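Local structure of catalase (Bacillus pumilus, 4QON) at residues D110-A115 / A192-S197; N131-F136 / T282-E287; F135-A140 / D330-G335. The protein breaks down hydrogen peroxide to water and oxygen as a haem-containing catalase. One frame throughout, in Å; residues are numbered along the deposited sequence.

Interaction 1 (D110-A115 / A192-S197). With CAQ (catechol), chain H; HEM (protoporphyrin IX containing Fe), chain E.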
loop_
_atom_site.group_PDB
_atom_site.type_symbol
_atom_site.label_atom_id
_atom_site.label_comp_id
_atom_site.label_asym_id
_atom_site.label_seq_id
_atom_site.Cartn_x
_atom_site.Cartn_y
_atom_site.Cartn_z
ATOM N N ASP A 110 -7.524 11.107 -29.436
ATOM C CA ASP A 110 -6.977 9.933 -28.703
ATOM C C ASP A 110 -7.567 8.682 -29.393
ATOM O O ASP A 110 -8.738 8.668 -29.751
ATOM C CB ASP A 110 -7.397 9.977 -27.203
ATOM C CG ASP A 110 -6.203 10.166 -26.205
ATOM O OD1 ASP A 110 -5.001 10.196 -26.622
ATOM O OD2 ASP A 110 -6.476 10.253 -24.963
ATOM N N PRO A 111 -6.793 7.581 -29.452
ATOM C CA PRO A 111 -7.474 6.288 -29.580
ATOM C C PRO A 111 -8.522 6.136 -28.480
ATOM O O PRO A 111 -8.431 6.833 -27.460
ATOM C CB PRO A 111 -6.323 5.270 -29.415
ATOM C CG PRO A 111 -5.107 6.079 -29.678
ATOM C CD PRO A 111 -5.374 7.400 -29.102
ATOM N N ARG A 112 -9.462 5.214 -28.670
ATOM C CA ARG A 112 -10.407 4.864 -27.640
ATOM C C ARG A 112 -10.212 3.372 -27.303
ATOM O O ARG A 112 -10.100 2.539 -28.189
ATOM C CB ARG A 112 -11.855 5.118 -28.110
ATOM C CG ARG A 112 -12.456 6.438 -27.650
ATOM C CD ARG A 112 -11.648 7.652 -28.051
ATOM N NE ARG A 112 -12.303 8.883 -27.602
ATOM C CZ ARG A 112 -11.848 10.118 -27.829
ATOM N NH1 ARG A 112 -10.697 10.299 -28.465
ATOM N NH2 ARG A 112 -12.543 11.164 -27.380
ATOM N N GLY A 113 -10.178 3.081 -26.010
ATOM C CA GLY A 113 -10.214 1.710 -25.561
ATOM C C GLY A 113 -11.538 1.051 -25.653
ATOM O O GLY A 113 -12.583 1.710 -25.558
ATOM N N PHE A 114 -11.493 -0.261 -25.878
ATOM C CA PHE A 114 -12.627 -1.085 -26.225
ATOM C C PHE A 114 -12.279 -2.456 -25.617
ATOM O O PHE A 114 -11.798 -3.338 -26.306
ATOM C CB PHE A 114 -12.764 -1.160 -27.767
ATOM C CG PHE A 114 -14.119 -1.626 -28.256
ATOM C CD1 PHE A 114 -14.734 -2.773 -27.742
ATOM C CD2 PHE A 114 -14.790 -0.923 -29.263
ATOM C CE1 PHE A 114 -15.980 -3.183 -28.202
ATOM C CE2 PHE A 114 -16.025 -1.329 -29.712
ATOM C CZ PHE A 114 -16.627 -2.453 -29.189
ATOM N N ALA A 115 -12.490 -2.598 -24.311
ATOM C CA ALA A 115 -12.093 -3.767 -23.599
ATOM C C ALA A 115 -13.311 -4.631 -23.297
ATOM O O ALA A 115 -14.194 -4.183 -22.628
ATOM C CB ALA A 115 -11.370 -3.323 -22.325
ATOM N N ALA A 192 -20.599 4.560 -28.672
ATOM C CA ALA A 192 -21.528 3.639 -29.313
ATOM C C ALA A 192 -21.296 3.674 -30.822
ATOM O O ALA A 192 -21.320 2.642 -31.473
ATOM C CB ALA A 192 -22.954 4.017 -28.986
ATOM N N GLU A 193 -20.958 4.839 -31.342
ATOM C CA GLU A 193 -20.850 5.030 -32.799
ATOM C C GLU A 193 -19.391 4.952 -33.218
ATOM O O GLU A 193 -18.821 5.894 -33.734
ATOM C CB GLU A 193 -21.512 6.363 -33.202
ATOM C CG GLU A 193 -23.029 6.394 -33.013
ATOM C CD GLU A 193 -23.649 7.751 -33.363
ATOM O OE1 GLU A 193 -24.040 8.506 -32.457
ATOM O OE2 GLU A 193 -23.778 8.069 -34.552
ATOM N N MET A 194 -18.808 3.789 -32.957
ATOM C CA MET A 194 -17.383 3.629 -32.849
ATOM C C MET A 194 -16.981 2.248 -33.274
ATOM O O MET A 194 -17.580 1.262 -32.851
ATOM C CB MET A 194 -16.964 3.915 -31.381
ATOM C CG MET A 194 -15.475 4.013 -31.157
ATOM S SD MET A 194 -15.005 4.405 -29.416
ATOM C CE MET A 194 -15.369 2.865 -28.581
ATOM N N ARG A 195 -15.903 2.177 -34.039
ATOM C CA ARG A 195 -15.230 0.945 -34.389
ATOM C C ARG A 195 -14.621 0.227 -33.163
ATOM O O ARG A 195 -14.334 0.854 -32.179
ATOM C CB ARG A 195 -14.097 1.282 -35.360
ATOM C CG ARG A 195 -13.544 0.144 -36.154
ATOM C CD ARG A 195 -12.336 0.594 -36.974
ATOM N NE ARG A 195 -12.587 1.807 -37.766
ATOM C CZ ARG A 195 -12.641 1.862 -39.101
ATOM N NH1 ARG A 195 -12.470 0.766 -39.854
ATOM N NH2 ARG A 195 -12.870 3.032 -39.700
ATOM N N GLY A 196 -14.461 -1.098 -33.231
ATOM C CA GLY A 196 -13.525 -1.804 -32.273
ATOM C C GLY A 196 -12.579 -2.725 -32.999
ATOM O O GLY A 196 -12.935 -3.289 -34.066
ATOM N N SER A 197 -11.400 -2.966 -32.422
ATOM C CA SER A 197 -10.356 -3.785 -33.046
ATOM C C SER A 197 -9.572 -4.560 -31.993
ATOM O O SER A 197 -9.243 -3.986 -31.004
ATOM C CB SER A 197 -9.385 -2.882 -33.773
ATOM O OG SER A 197 -10.045 -2.024 -34.704
HETATM C C1 CAQ H . -1.363 12.741 -30.750
HETATM C C2 CAQ H . -2.402 12.947 -29.863
HETATM C C3 CAQ H . -2.858 11.879 -29.097
HETATM O O3 CAQ H . -3.839 11.998 -28.192
HETATM C C4 CAQ H . -2.258 10.548 -29.224
HETATM O O4 CAQ H . -2.773 9.550 -28.432
HETATM C C5 CAQ H . -1.215 10.377 -30.136
HETATM C C6 CAQ H . -0.773 11.472 -30.893
HETATM C CHA HEM E . -4.892 -0.193 -20.168
HETATM C CHB HEM E . -0.237 -1.190 -20.798
HETATM C CHC HEM E . -0.920 -1.385 -25.640
HETATM C CHD HEM E . -5.706 -1.019 -24.895
HETATM C C1A HEM E . -3.567 -0.438 -19.935
HETATM C C2A HEM E . -2.949 -0.401 -18.628
HETATM C C3A HEM E . -1.637 -0.682 -18.821
HETATM C C4A HEM E . -1.448 -0.901 -20.223
HETATM C CMA HEM E . -0.574 -0.814 -17.742
HETATM C CAA HEM E . -3.647 -0.132 -17.301
HETATM C CBA HEM E . -4.439 -1.403 -16.903
HETATM C CGA HEM E . -5.064 -1.355 -15.508
HETATM O O1A HEM E . -6.017 -2.153 -15.190
HETATM O O2A HEM E . -4.611 -0.551 -14.667
HETATM C C1B HEM E . -0.074 -1.303 -22.182
HETATM C C2B HEM E . 1.214 -1.560 -22.777
HETATM C C3B HEM E . 1.043 -1.599 -24.104
HETATM C C4B HEM E . -0.400 -1.403 -24.354
HETATM C CMB HEM E . 2.551 -1.740 -22.113
HETATM C CAB HEM E . 2.084 -1.848 -25.126
HETATM C CBB HEM E . 3.315 -2.140 -24.728
HETATM C C1C HEM E . -2.283 -1.347 -25.861
HETATM C C2C HEM E . -2.923 -1.727 -27.040
HETATM C C3C HEM E . -4.278 -1.604 -26.815
HETATM C C4C HEM E . -4.495 -1.197 -25.498
HETATM C CMC HEM E . -2.309 -2.178 -28.341
HETATM C CAC HEM E . -5.321 -2.030 -27.721
HETATM C CBC HEM E . -4.952 -3.015 -28.526
HETATM C C1D HEM E . -5.835 -0.722 -23.547
HETATM C C2D HEM E . -7.142 -0.503 -22.948
HETATM C C3D HEM E . -6.916 -0.250 -21.638
HETATM C C4D HEM E . -5.466 -0.354 -21.425
HETATM C CMD HEM E . -8.454 -0.512 -23.704
HETATM C CAD HEM E . -7.961 0.042 -20.595
HETATM C CBD HEM E . -8.578 -1.264 -20.064
HETATM C CGD HEM E . -9.652 -0.868 -19.066
HETATM O O1D HEM E . -10.753 -0.452 -19.499
HETATM O O2D HEM E . -9.422 -0.925 -17.838
HETATM N NA HEM E . -2.638 -0.751 -20.910
HETATM N NB HEM E . -0.998 -1.241 -23.175
HETATM N NC HEM E . -3.253 -1.103 -24.933
HETATM N ND HEM E . -4.880 -0.674 -22.594
HETATM FE FE HEM E . -3.052 -0.914 -22.893
#
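Phe114 and Met194 reach each other through similar first torsions: each carries CG opposite its backbone N (chi1 -162° and -170°). The Met194 chain then runs straight until it bends at chi3 (72°), which sets CE beside the Phe114 ring. Gly113 and Phe114 open strand 113-120 of the antiparallel beta-barrel of the catalase fold. Residues 192-195 lead into the short strand 196-197. Met194 CE lies 3.9 Å from Phe114 CD2 and comes in obliquely. Arg195 O sits at the ring edge, 3.4 Å from Phe114 CD2. This carbonyl oxygen is buried and has no polar partner in the model. Gly196 CA is equally near to that ring carbon, so a side chain on Gly196 would run into the ring. Trp218 stacks on Phe114.

Met194 SD packs against Arg112 CB at 3.5 Å, the two chains crossing at about a right angle. The guanidinium of Arg112 turns away and serves its own loop: in its plane, NH1 donates to Asp110 O (2.9 Å), and also bonds Leu108 O. Gly113 CA touches the haem methyl CMD at 3.4 Å. At the start of the segment, Asp110 OD1 accepts a hydrogen bond of 2.9 Å from O4 of a bound catechol.

Interaction 2 (N131-F136 / T282-E287). With CAQ (catechol), chain G.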
loop_
_atom_site.group_PDB
_atom_site.type_symbol
_atom_site.label_atom_id
_atom_site.label_comp_id
_atom_site.label_asym_id
_atom_site.label_seq_id
_atom_site.Cartn_x
_atom_site.Cartn_y
_atom_site.Cartn_z
ATOM N N ASN A 131 -10.412 1.258 -30.569
ATOM C CA ASN A 131 -11.196 1.515 -31.835
ATOM C C ASN A 131 -10.358 1.387 -33.066
ATOM O O ASN A 131 -10.731 0.614 -34.013
ATOM C CB ASN A 131 -11.964 2.857 -31.763
ATOM C CG ASN A 131 -11.046 4.064 -31.716
ATOM O OD1 ASN A 131 -9.909 3.972 -31.216
ATOM N ND2 ASN A 131 -11.489 5.165 -32.298
ATOM N N LEU A 132 -9.198 2.052 -33.105
ATOM C CA LEU A 132 -8.291 1.951 -34.283
ATOM C C LEU A 132 -7.517 0.614 -34.302
ATOM O O LEU A 132 -7.214 0.028 -33.251
ATOM C CB LEU A 132 -7.279 3.114 -34.310
ATOM C CG LEU A 132 -7.807 4.526 -34.004
ATOM C CD1 LEU A 132 -6.685 5.545 -33.949
ATOM C CD2 LEU A 132 -8.837 4.950 -35.019
ATOM N N PRO A 133 -7.191 0.106 -35.498
ATOM C CA PRO A 133 -6.797 -1.304 -35.644
ATOM C C PRO A 133 -5.309 -1.559 -35.638
ATOM O O PRO A 133 -4.903 -2.720 -35.777
ATOM C CB PRO A 133 -7.405 -1.675 -37.040
ATOM C CG PRO A 133 -7.297 -0.404 -37.773
ATOM C CD PRO A 133 -7.657 0.666 -36.785
ATOM N N ILE A 134 -4.502 -0.511 -35.506
ATOM C CA ILE A 134 -3.039 -0.629 -35.455
ATOM C C ILE A 134 -2.486 0.170 -34.294
ATOM O O ILE A 134 -3.237 0.789 -33.561
ATOM C CB ILE A 134 -2.385 -0.160 -36.740
ATOM C CG1 ILE A 134 -2.855 1.261 -37.097
ATOM C CG2 ILE A 134 -2.689 -1.100 -37.890
ATOM C CD1 ILE A 134 -1.922 1.869 -38.086
ATOM N N PHE A 135 -1.176 0.141 -34.111
ATOM C CA PHE A 135 -0.545 0.911 -33.048
ATOM C C PHE A 135 0.661 1.726 -33.559
ATOM O O PHE A 135 1.124 1.531 -34.676
ATOM C CB PHE A 135 -0.113 -0.012 -31.885
ATOM C CG PHE A 135 -0.247 0.625 -30.511
ATOM C CD1 PHE A 135 -1.458 1.047 -30.068
ATOM C CD2 PHE A 135 0.863 0.796 -29.673
ATOM C CE1 PHE A 135 -1.592 1.660 -28.825
ATOM C CE2 PHE A 135 0.739 1.395 -28.434
ATOM C CZ PHE A 135 -0.495 1.814 -28.005
ATOM N N PHE A 136 1.151 2.605 -32.693
ATOM C CA PHE A 136 2.245 3.538 -32.959
ATOM C C PHE A 136 3.608 2.834 -32.968
ATOM O O PHE A 136 4.542 3.299 -33.612
ATOM C CB PHE A 136 2.354 4.558 -31.845
ATOM C CG PHE A 136 1.095 5.340 -31.587
ATOM C CD1 PHE A 136 0.181 4.916 -30.619
ATOM C CD2 PHE A 136 0.903 6.573 -32.213
ATOM C CE1 PHE A 136 -0.958 5.649 -30.361
ATOM C CE2 PHE A 136 -0.207 7.328 -31.939
ATOM C CZ PHE A 136 -1.151 6.860 -31.015
ATOM N N THR A 282 1.736 -2.464 -36.322
ATOM C CA THR A 282 1.616 -1.252 -37.148
ATOM C C THR A 282 0.946 -1.565 -38.512
ATOM O O THR A 282 0.813 -0.660 -39.338
ATOM C CB THR A 282 2.990 -0.568 -37.328
ATOM O OG1 THR A 282 3.858 -1.369 -38.145
ATOM C CG2 THR A 282 3.645 -0.342 -36.027
ATOM N N LYS A 283 0.554 -2.836 -38.727
ATOM C CA LYS A 283 0.006 -3.311 -39.993
ATOM C C LYS A 283 -1.417 -3.809 -39.858
ATOM O O LYS A 283 -1.734 -4.558 -38.939
ATOM C CB LYS A 283 0.872 -4.457 -40.556
ATOM C CG LYS A 283 2.361 -4.152 -40.738
ATOM C CD LYS A 283 2.574 -3.136 -41.855
ATOM C CE LYS A 283 4.015 -2.850 -42.126
ATOM N NZ LYS A 283 4.653 -2.027 -41.077
ATOM N N THR A 284 -2.264 -3.484 -40.837
ATOM C CA THR A 284 -3.471 -4.241 -41.060
ATOM C C THR A 284 -3.304 -5.337 -42.112
ATOM O O THR A 284 -2.326 -5.334 -42.868
ATOM C CB THR A 284 -4.594 -3.302 -41.518
ATOM O OG1 THR A 284 -4.153 -2.626 -42.690
ATOM C CG2 THR A 284 -4.908 -2.337 -40.429
ATOM N N TRP A 285 -4.273 -6.267 -42.162
ATOM C CA TRP A 285 -4.391 -7.233 -43.276
ATOM C C TRP A 285 -5.484 -6.825 -44.271
ATOM O O TRP A 285 -6.625 -6.484 -43.871
ATOM C CB TRP A 285 -4.782 -8.628 -42.766
ATOM C CG TRP A 285 -3.907 -9.315 -41.765
ATOM C CD1 TRP A 285 -2.641 -9.004 -41.403
ATOM C CD2 TRP A 285 -4.289 -10.474 -40.998
ATOM N NE1 TRP A 285 -2.196 -9.945 -40.464
ATOM C CE2 TRP A 285 -3.215 -10.815 -40.182
ATOM C CE3 TRP A 285 -5.487 -11.230 -40.896
ATOM C CZ2 TRP A 285 -3.278 -11.887 -39.302
ATOM C CZ3 TRP A 285 -5.556 -12.267 -40.072
ATOM C CH2 TRP A 285 -4.450 -12.611 -39.257
ATOM N N SER A 286 -5.179 -7.005 -45.566
ATOM C CA SER A 286 -6.154 -6.717 -46.601
ATOM C C SER A 286 -7.477 -7.459 -46.399
ATOM O O SER A 286 -7.483 -8.666 -46.215
ATOM C CB SER A 286 -5.580 -7.125 -47.969
ATOM O OG SER A 286 -6.620 -7.154 -48.899
ATOM N N GLU A 287 -8.595 -6.748 -46.458
ATOM C CA GLU A 287 -9.907 -7.377 -46.394
ATOM C C GLU A 287 -10.319 -8.018 -47.741
ATOM O O GLU A 287 -11.143 -8.931 -47.746
ATOM C CB GLU A 287 -10.932 -6.372 -45.856
ATOM C CG GLU A 287 -10.450 -5.790 -44.519
ATOM C CD GLU A 287 -11.468 -4.933 -43.792
ATOM O OE1 GLU A 287 -12.527 -4.640 -44.369
ATOM O OE2 GLU A 287 -11.188 -4.577 -42.620
HETATM C C1 CAQ G . -1.006 5.043 -25.784
HETATM C C2 CAQ G . -1.177 4.062 -24.839
HETATM C C3 CAQ G . -2.227 3.177 -24.945
HETATM O O3 CAQ G . -2.440 2.166 -24.057
HETATM C C4 CAQ G . -3.154 3.312 -26.096
HETATM O O4 CAQ G . -4.128 2.406 -26.177
HETATM C C5 CAQ G . -2.955 4.286 -27.061
HETATM C C6 CAQ G . -1.884 5.152 -26.874
HETATM O O HOH W 1 -4.121 -4.825 -37.489
#
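Ile134 CG2 is the branch that meets residues 282-287. It lies 3.6 Å from Thr284 CG2, and it also rests against the backbone carbonyl carbons of Thr282 and Lys283. The contact joins two irregular loops of the catalase fold. Loop 131-136 follows barrel strand 123-130. Loop 282-287 precedes barrel strand 293-302. The touching parts run in nearly opposite directions. Ile134 holds CG1 between its backbone N and carbonyl carbon (chi1 53°), which leaves CG2 to face the partner loop. Pro133 CG adds a looser touch on Thr284 CG2 at 4.1 Å. On the other flank, the methyl CG2 of Thr282 packs on Phe135 O at 3.4 Å. A water lies between the loops, 2.8 Å from Pro133 O and the same distance from Lys283 O.

The next shell fixes the Thr282 end. Thr282 OG1 bonds Asp280 and accepts from Lys283 NZ at 3.1 Å. Lys283 NZ also pairs with Asp280 and bonds Pro419 O, while Thr282 O bonds His176 ND1.

At the end of 131-136 two rings turn to the ligand side: Phe135 borders the haem, and both touch a catechol distinct from the one at Asp110. Phe136 CD1 stands 4.0 Å above the plane of the Phe135 ring, over its centre. Phe135 CE1 reaches C5 of this second catechol at 3.4 Å. Losing the ring face under CD1, Phe136 would probably be freer to turn if an alanine replaced Phe135, and a gap is likely to open beside the catechol. Phe136 CE1 itself approaches catechol C6 obliquely, at 3.6 Å.

Interaction 3 (F135-A140 / D330-G335). With CAQ (catechol), chain G; HEM (protoporphyrin IX containing Fe), chain E.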
loop_
_atom_site.group_PDB
_atom_site.type_symbol
_atom_site.label_atom_id
_atom_site.label_comp_id
_atom_site.label_asym_id
_atom_site.label_seq_id
_atom_site.Cartn_x
_atom_site.Cartn_y
_atom_site.Cartn_z
ATOM N N PHE A 135 -1.176 0.141 -34.111
ATOM C CA PHE A 135 -0.545 0.911 -33.048
ATOM C C PHE A 135 0.661 1.726 -33.559
ATOM O O PHE A 135 1.124 1.531 -34.676
ATOM C CB PHE A 135 -0.113 -0.012 -31.885
ATOM C CG PHE A 135 -0.247 0.625 -30.511
ATOM C CD1 PHE A 135 -1.458 1.047 -30.068
ATOM C CD2 PHE A 135 0.863 0.796 -29.673
ATOM C CE1 PHE A 135 -1.592 1.660 -28.825
ATOM C CE2 PHE A 135 0.739 1.395 -28.434
ATOM C CZ PHE A 135 -0.495 1.814 -28.005
ATOM N N PHE A 136 1.151 2.605 -32.693
ATOM C CA PHE A 136 2.245 3.538 -32.959
ATOM C C PHE A 136 3.608 2.834 -32.968
ATOM O O PHE A 136 4.542 3.299 -33.612
ATOM C CB PHE A 136 2.354 4.558 -31.845
ATOM C CG PHE A 136 1.095 5.340 -31.587
ATOM C CD1 PHE A 136 0.181 4.916 -30.619
ATOM C CD2 PHE A 136 0.903 6.573 -32.213
ATOM C CE1 PHE A 136 -0.958 5.649 -30.361
ATOM C CE2 PHE A 136 -0.207 7.328 -31.939
ATOM C CZ PHE A 136 -1.151 6.860 -31.015
ATOM N N ILE A 137 3.716 1.754 -32.193
ATOM C CA ILE A 137 5.001 1.074 -31.930
ATOM C C ILE A 137 4.800 -0.438 -32.079
ATOM O O ILE A 137 3.662 -0.889 -32.154
ATOM C CB ILE A 137 5.609 1.439 -30.550
ATOM C CG1 ILE A 137 4.600 1.246 -29.399
ATOM C CG2 ILE A 137 6.107 2.890 -30.545
ATOM C CD1 ILE A 137 5.239 1.304 -28.026
ATOM N N ARG A 138 5.899 -1.196 -32.145
ATOM C CA ARG A 138 5.841 -2.638 -32.320
ATOM C C ARG A 138 6.582 -3.441 -31.298
ATOM O O ARG A 138 6.696 -4.651 -31.451
ATOM C CB ARG A 138 6.370 -3.027 -33.706
ATOM C CG ARG A 138 7.815 -2.610 -33.970
ATOM C CD ARG A 138 8.381 -3.221 -35.260
ATOM N NE ARG A 138 7.705 -2.772 -36.458
ATOM C CZ ARG A 138 8.172 -1.877 -37.354
ATOM N NH1 ARG A 138 9.346 -1.283 -37.219
ATOM N NH2 ARG A 138 7.459 -1.611 -38.436
ATOM N N ASP A 139 7.120 -2.778 -30.257
ATOM C CA ASP A 139 7.830 -3.470 -29.209
ATOM C C ASP A 139 7.509 -2.793 -27.855
ATOM O O ASP A 139 7.651 -1.611 -27.711
ATOM C CB ASP A 139 9.319 -3.402 -29.471
ATOM C CG ASP A 139 10.136 -4.318 -28.564
ATOM O OD1 ASP A 139 9.964 -4.250 -27.294
ATOM O OD2 ASP A 139 11.006 -5.080 -29.109
ATOM N N ALA A 140 7.161 -3.591 -26.877
ATOM C CA ALA A 140 6.764 -3.049 -25.589
ATOM C C ALA A 140 7.809 -2.314 -24.790
ATOM O O ALA A 140 7.455 -1.467 -23.937
ATOM C CB ALA A 140 6.163 -4.157 -24.755
ATOM N N ASP A 330 3.869 -11.338 -31.707
ATOM C CA ASP A 330 3.874 -9.860 -31.739
ATOM C C ASP A 330 4.555 -9.296 -30.472
ATOM O O ASP A 330 4.117 -9.614 -29.341
ATOM C CB ASP A 330 2.411 -9.425 -31.847
ATOM C CG ASP A 330 2.193 -7.926 -31.732
ATOM O OD1 ASP A 330 2.900 -7.254 -30.949
ATOM O OD2 ASP A 330 1.218 -7.450 -32.370
ATOM N N LYS A 331 5.650 -8.530 -30.637
ATOM C CA LYS A 331 6.507 -8.155 -29.483
ATOM C C LYS A 331 5.814 -7.109 -28.573
ATOM O O LYS A 331 6.159 -6.982 -27.400
ATOM C CB LYS A 331 7.851 -7.581 -29.946
ATOM C CG LYS A 331 8.689 -8.574 -30.719
ATOM C CD LYS A 331 10.057 -8.014 -31.026
ATOM C CE LYS A 331 10.756 -8.856 -32.118
ATOM N NZ LYS A 331 12.024 -8.204 -32.462
ATOM N N LEU A 332 4.863 -6.378 -29.136
ATOM C CA LEU A 332 4.080 -5.433 -28.402
ATOM C C LEU A 332 3.123 -6.217 -27.468
ATOM O O LEU A 332 3.000 -5.921 -26.271
ATOM C CB LEU A 332 3.314 -4.524 -29.351
ATOM C CG LEU A 332 2.673 -3.276 -28.727
ATOM C CD1 LEU A 332 3.749 -2.269 -28.344
ATOM C CD2 LEU A 332 1.665 -2.655 -29.713
ATOM N N LEU A 333 2.392 -7.139 -28.067
ATOM C CA LEU A 333 1.530 -8.038 -27.302
ATOM C C LEU A 333 2.293 -8.712 -26.189
ATOM O O LEU A 333 1.786 -8.795 -25.067
ATOM C CB LEU A 333 0.836 -9.058 -28.179
ATOM C CG LEU A 333 0.011 -10.161 -27.509
ATOM C CD1 LEU A 333 -1.169 -9.595 -26.723
ATOM C CD2 LEU A 333 -0.496 -11.036 -28.612
ATOM N N GLN A 334 3.497 -9.200 -26.495
ATOM C CA GLN A 334 4.235 -9.992 -25.528
ATOM C C GLN A 334 4.417 -9.172 -24.226
ATOM O O GLN A 334 4.203 -9.692 -23.142
ATOM C CB GLN A 334 5.569 -10.483 -26.121
ATOM C CG GLN A 334 5.386 -11.504 -27.257
ATOM C CD GLN A 334 5.249 -12.944 -26.787
ATOM O OE1 GLN A 334 6.043 -13.418 -25.986
ATOM N NE2 GLN A 334 4.240 -13.625 -27.243
ATOM N N GLY A 335 4.778 -7.891 -24.317
ATOM C CA GLY A 335 4.848 -7.060 -23.095
ATOM C C GLY A 335 3.554 -6.783 -22.340
ATOM O O GLY A 335 3.530 -6.791 -21.094
HETATM C C1 CAQ G . -1.006 5.043 -25.784
HETATM C C2 CAQ G . -1.177 4.062 -24.839
HETATM C C3 CAQ G . -2.227 3.177 -24.945
HETATM O O3 CAQ G . -2.440 2.166 -24.057
HETATM C C4 CAQ G . -3.154 3.312 -26.096
HETATM O O4 CAQ G . -4.128 2.406 -26.177
HETATM C C5 CAQ G . -2.955 4.286 -27.061
HETATM C C6 CAQ G . -1.884 5.152 -26.874
HETATM C CHA HEM E . -4.892 -0.193 -20.168
HETATM C CHB HEM E . -0.237 -1.190 -20.798
HETATM C CHC HEM E . -0.920 -1.385 -25.640
HETATM C CHD HEM E . -5.706 -1.019 -24.895
HETATM C C1A HEM E . -3.567 -0.438 -19.935
HETATM C C2A HEM E . -2.949 -0.401 -18.628
HETATM C C3A HEM E . -1.637 -0.682 -18.821
HETATM C C4A HEM E . -1.448 -0.901 -20.223
HETATM C CMA HEM E . -0.574 -0.814 -17.742
HETATM C CAA HEM E . -3.647 -0.132 -17.301
HETATM C CBA HEM E . -4.439 -1.403 -16.903
HETATM C CGA HEM E . -5.064 -1.355 -15.508
HETATM O O1A HEM E . -6.017 -2.153 -15.190
HETATM O O2A HEM E . -4.611 -0.551 -14.667
HETATM C C1B HEM E . -0.074 -1.303 -22.182
HETATM C C2B HEM E . 1.214 -1.560 -22.777
HETATM C C3B HEM E . 1.043 -1.599 -24.104
HETATM C C4B HEM E . -0.400 -1.403 -24.354
HETATM C CMB HEM E . 2.551 -1.740 -22.113
HETATM C CAB HEM E . 2.084 -1.848 -25.126
HETATM C CBB HEM E . 3.315 -2.140 -24.728
HETATM C C1C HEM E . -2.283 -1.347 -25.861
HETATM C C2C HEM E . -2.923 -1.727 -27.040
HETATM C C3C HEM E . -4.278 -1.604 -26.815
HETATM C C4C HEM E . -4.495 -1.197 -25.498
HETATM C CMC HEM E . -2.309 -2.178 -28.341
HETATM C CAC HEM E . -5.321 -2.030 -27.721
HETATM C CBC HEM E . -4.952 -3.015 -28.526
HETATM C C1D HEM E . -5.835 -0.722 -23.547
HETATM C C2D HEM E . -7.142 -0.503 -22.948
HETATM C C3D HEM E . -6.916 -0.250 -21.638
HETATM C C4D HEM E . -5.466 -0.354 -21.425
HETATM C CMD HEM E . -8.454 -0.512 -23.704
HETATM C CAD HEM E . -7.961 0.042 -20.595
HETATM C CBD HEM E . -8.578 -1.264 -20.064
HETATM C CGD HEM E . -9.652 -0.868 -19.066
HETATM O O1D HEM E . -10.753 -0.452 -19.499
HETATM O O2D HEM E . -9.422 -0.925 -17.838
HETATM N NA HEM E . -2.638 -0.751 -20.910
HETATM N NB HEM E . -0.998 -1.241 -23.175
HETATM N NC HEM E . -3.253 -1.103 -24.933
HETATM N ND HEM E . -4.880 -0.674 -22.594
HETATM FE FE HEM E . -3.052 -0.914 -22.893
HETATM O O HOH W 2 12.083 -5.177 -31.596
#
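Leu332 fills the tight part of this contact. Its CG lies opposite the backbone N (chi1 -167°), which directs both methyls at the loop 135-140 and the haem. Leu332 CD2 meets Phe135 CD2 at 3.5 Å, the two side chains crossing at about a right angle. The same methyl lies 3.6 Å from Ile137 O, a buried oxygen with no polar partner in the model. Leu332 CD1 touches the haem vinyl carbon CBB at 3.6 Å and packs on Ile137 CG1. The haem methyl CMC covers the face of the Phe135 ring opposite Phe136. Ala140 CB rests on Gly335 CA at 3.6 Å, too close for a side chain on Gly335.

Leu332 sits in the first turn of helix 331-348, and Asp330 is its N-cap. Asp330 OD1 accepts from Leu333 N at 2.9 Å, met 57° out of the carboxylate plane, and more weakly from Leu332 N. Asp330 OD2 bonds His200.

The other side is looser and polar. Asp139 OD2 and Lys331 NZ stand 4.7 Å apart, with a water joining them. That water donates to Asp139 OD2 at 2.7 Å and accepts from Lys331 NZ. A neighbouring subunit supplies further partners: its Ser23 bonds Asp139 OD1, and its His28 O bonds Lys331 NZ.

Residues 131-140 tie the three contacts together. Interactions 2 and 3 share Phe135 and Phe136, and both meet the catechol in the haem pocket. That catechol's O3 lies 3.4 Å from the haem iron; His57 and Asn130 hydrogen-bond this catechol. Interaction 1 joins at the other end: Arg112 O is 2.7 Å from Asn131 N, and Ser197 OG is 2.8 Å from Asn131 O, both probable hydrogen bonds. Interactions 1 and 3 meet more lightly, with Pro111 CG 4.2 Å from Phe136 CE1, but both touch the haem. Asp280 links interactions 2 and 3 further, pairing with both Lys283 and Arg138.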